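Local coordinates for protein proteasome chaperone 3 (Saccharomyces cerevisiae, PDB 2Z5B) that helps assemble the yeast 20S proteasome, pairing with a partner chaperone to bind proteasome precursors and facilitate formation of the alpha-ring, at residues Ala117-Arg121 / Arg122-Pro126. Residues are numbered along the deposited sequence; the frame is centred on the assembly and turned at random.
Sequences AELYR and RVILP
Ile124 lays its CD1 methyl over one face of the Tyr120 ring. Ile124 CD1 sits 3.8 Å from the centroid of the Tyr120 ring and only 4° off the ring normal, a centred CH-pi contact. The same methyl touches the Leu119 side chain, with Ile124 CD1 3.6 Å from Leu119 CG. In Ile124, CG1 lies anti to the carbonyl carbon (chi1 -64°), and the extended second torsion carries Ile124 CD1 to the ring and to Leu119, while Ile124 CG2 lies near Tyr120 CD1 and CE1. Leu125 CD1 lies at the ring edge, near its plane. With an alanine at Tyr120, the Ile124 methyl would probably lose the aromatic face it rests on. The backbone here is the C-terminal turn of helix 109-124, which widens into a pi-type turn. Leu119 O takes two N-H groups, from Val123 N at 2.9 Å and Ile124 N at 3.0 Å, which approach from opposite faces of the carbonyl plane. Leu125 N bonds Tyr120 O at 2.9 Å, again five residues on, and the helix ends there, ahead of a cis peptide bond to Pro126. One residue earlier than the Leu119 pair, Arg122 N bonds Glu118 O in the ordinary alpha-helical way. On that side, the Arg122 guanidinium lies over Glu118 CB and forms a salt bridge with the carboxylate, though the exact placement of the two charged ends is doubtful. Leu119 and Tyr120 also pack on helix 162-176, through Ile173, and Tyr120 reaches Leu40 of strand 38-44.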
ATOM      1  N   ALA B 117       1.121  13.578   0.383  1.00 36.22           N
ATOM      2  CA  ALA B 117       2.434  13.665  -0.253  1.00 36.43           C
ATOM      3  C   ALA B 117       3.307  14.765   0.346  1.00 36.94           C
ATOM      4  O   ALA B 117       4.474  14.541   0.651  1.00 36.53           O
ATOM      5  CB  ALA B 117       2.287  13.871  -1.753  1.00 36.59           C
ATOM      6  N   GLU B 118       2.739  15.959   0.504  1.00 37.99           N
ATOM      7  CA  GLU B 118       3.482  17.080   1.070  1.00 38.88           C
ATOM      8  C   GLU B 118       3.892  16.832   2.525  1.00 38.30           C
ATOM      9  O   GLU B 118       4.981  17.215   2.942  1.00 39.21           O
ATOM     10  CB  GLU B 118       2.699  18.391   0.904  1.00 39.22           C
ATOM     11  CG  GLU B 118       2.900  19.021  -0.485  1.00 41.71           C
ATOM     12  CD  GLU B 118       4.356  19.394  -0.752  1.00 43.46           C
ATOM     13  OE1 GLU B 118       4.813  20.444  -0.267  1.00 47.05           O
ATOM     14  OE2 GLU B 118       5.061  18.645  -1.447  1.00 45.28           O
ATOM     15  N   LEU B 119       3.026  16.169   3.280  1.00 38.29           N
ATOM     16  CA  LEU B 119       3.344  15.792   4.660  1.00 38.24           C
ATOM     17  C   LEU B 119       4.609  14.931   4.677  1.00 38.36           C
ATOM     18  O   LEU B 119       5.560  15.189   5.429  1.00 37.98           O
ATOM     19  CB  LEU B 119       2.150  15.056   5.305  1.00 37.95           C
ATOM     20  CG  LEU B 119       2.265  14.681   6.789  1.00 38.10           C
ATOM     21  CD1 LEU B 119       2.251  15.916   7.684  1.00 39.09           C
ATOM     22  CD2 LEU B 119       1.158  13.722   7.189  1.00 38.12           C
ATOM     23  N   TYR B 120       4.625  13.916   3.820  1.00 39.22           N
ATOM     24  CA  TYR B 120       5.796  13.049   3.692  1.00 39.69           C
ATOM     25  C   TYR B 120       7.073  13.810   3.328  1.00 41.03           C
ATOM     26  O   TYR B 120       8.099  13.634   3.981  1.00 41.14           O
ATOM     27  CB  TYR B 120       5.514  11.905   2.716  1.00 38.66           C
ATOM     28  CG  TYR B 120       4.947  10.702   3.417  1.00 36.99           C
ATOM     29  CD1 TYR B 120       5.788   9.797   4.078  1.00 35.98           C
ATOM     30  CD2 TYR B 120       3.577  10.485   3.462  1.00 34.72           C
ATOM     31  CE1 TYR B 120       5.270   8.687   4.753  1.00 35.97           C
ATOM     32  CE2 TYR B 120       3.049   9.382   4.130  1.00 35.58           C
ATOM     33  CZ  TYR B 120       3.896   8.492   4.763  1.00 35.17           C
ATOM     34  OH  TYR B 120       3.357   7.419   5.411  1.00 35.64           O
ATOM     35  N   ARG B 121       6.989  14.684   2.324  1.00 43.02           N
ATOM     36  CA  ARG B 121       8.148  15.460   1.848  1.00 45.11           C
ATOM     37  C   ARG B 121       8.713  16.469   2.850  1.00 45.83           C
ATOM     38  O   ARG B 121       9.923  16.521   3.067  1.00 46.23           O
ATOM     39  CB  ARG B 121       7.830  16.177   0.536  1.00 45.36           C
ATOM     40  CG  ARG B 121       7.354  15.243  -0.559  1.00 48.59           C
ATOM     41  CD  ARG B 121       7.602  15.797  -1.938  1.00 52.21           C
ATOM     42  NE  ARG B 121       9.011  15.745  -2.319  1.00 55.02           N
ATOM     43  CZ  ARG B 121       9.464  16.069  -3.525  1.00 56.95           C
ATOM     44  NH1 ARG B 121       8.618  16.461  -4.476  1.00 57.02           N
ATOM     45  NH2 ARG B 121      10.763  15.992  -3.785  1.00 58.36           N
ATOM     46  N   ARG B 122       7.835  17.264   3.451  1.00 46.88           N
ATOM     47  CA  ARG B 122       8.258  18.400   4.269  1.00 47.99           C
ATOM     48  C   ARG B 122       8.442  18.053   5.747  1.00 48.03           C
ATOM     49  O   ARG B 122       9.250  18.675   6.444  1.00 48.09           O
ATOM     50  CB  ARG B 122       7.267  19.558   4.109  1.00 47.82           C
ATOM     51  CG  ARG B 122       7.002  19.961   2.650  1.00 48.85           C
ATOM     52  CD  ARG B 122       6.207  21.257   2.542  1.00 49.50           C
ATOM     53  NE  ARG B 122       4.850  21.147   3.088  1.00 52.93           N
ATOM     54  CZ  ARG B 122       3.734  21.497   2.449  1.00 53.72           C
ATOM     55  NH1 ARG B 122       3.784  22.004   1.223  1.00 54.97           N
ATOM     56  NH2 ARG B 122       2.557  21.347   3.039  1.00 54.09           N
ATOM     57  N   VAL B 123       7.701  17.053   6.220  1.00 48.18           N
ATOM     58  CA  VAL B 123       7.672  16.716   7.643  1.00 47.84           C
ATOM     59  C   VAL B 123       8.255  15.331   7.953  1.00 48.04           C
ATOM     60  O   VAL B 123       9.291  15.231   8.614  1.00 48.29           O
ATOM     61  CB  VAL B 123       6.237  16.848   8.220  1.00 47.87           C
ATOM     62  CG1 VAL B 123       6.175  16.403   9.687  1.00 48.10           C
ATOM     63  CG2 VAL B 123       5.727  18.273   8.063  1.00 47.73           C
ATOM     64  N   ILE B 124       7.602  14.273   7.471  1.00 47.56           N
ATOM     65  CA  ILE B 124       7.930  12.903   7.890  1.00 47.77           C
ATOM     66  C   ILE B 124       9.340  12.479   7.488  1.00 48.82           C
ATOM     67  O   ILE B 124      10.105  11.966   8.306  1.00 48.96           O
ATOM     68  CB  ILE B 124       6.874  11.884   7.383  1.00 47.24           C
ATOM     69  CG1 ILE B 124       5.518  12.191   8.023  1.00 45.68           C
ATOM     70  CG2 ILE B 124       7.309  10.454   7.695  1.00 45.59           C
ATOM     71  CD1 ILE B 124       4.349  11.832   7.169  1.00 45.81           C
ATOM     72  N   LEU B 125       9.675  12.689   6.226  1.00 50.16           N
ATOM     73  CA  LEU B 125      11.043  12.508   5.764  1.00 51.98           C
ATOM     74  C   LEU B 125      11.742  13.888   5.834  1.00 53.46           C
ATOM     75  O   LEU B 125      11.396  14.789   5.061  1.00 53.77           O
ATOM     76  CB  LEU B 125      11.040  11.949   4.327  1.00 51.59           C
ATOM     77  CG  LEU B 125      10.021  10.850   3.951  1.00 51.65           C
ATOM     78  CD1 LEU B 125       9.646  10.917   2.472  1.00 51.37           C
ATOM     79  CD2 LEU B 125      10.519   9.446   4.303  1.00 50.74           C
ATOM     80  N   PRO B 126      12.668  14.097   6.797  1.00 54.84           N
ATOM     81  CA  PRO B 126      13.082  13.316   7.963  1.00 55.96           C
ATOM     82  C   PRO B 126      12.401  13.807   9.247  1.00 56.83           C
ATOM     83  O   PRO B 126      11.944  14.945   9.302  1.00 56.98           O
ATOM     84  CB  PRO B 126      14.586  13.599   8.040  1.00 55.78           C
ATOM     85  CG  PRO B 126      14.757  14.966   7.417  1.00 55.53           C
ATOM     86  CD  PRO B 126      13.479  15.324   6.686  1.00 55.14           C
TER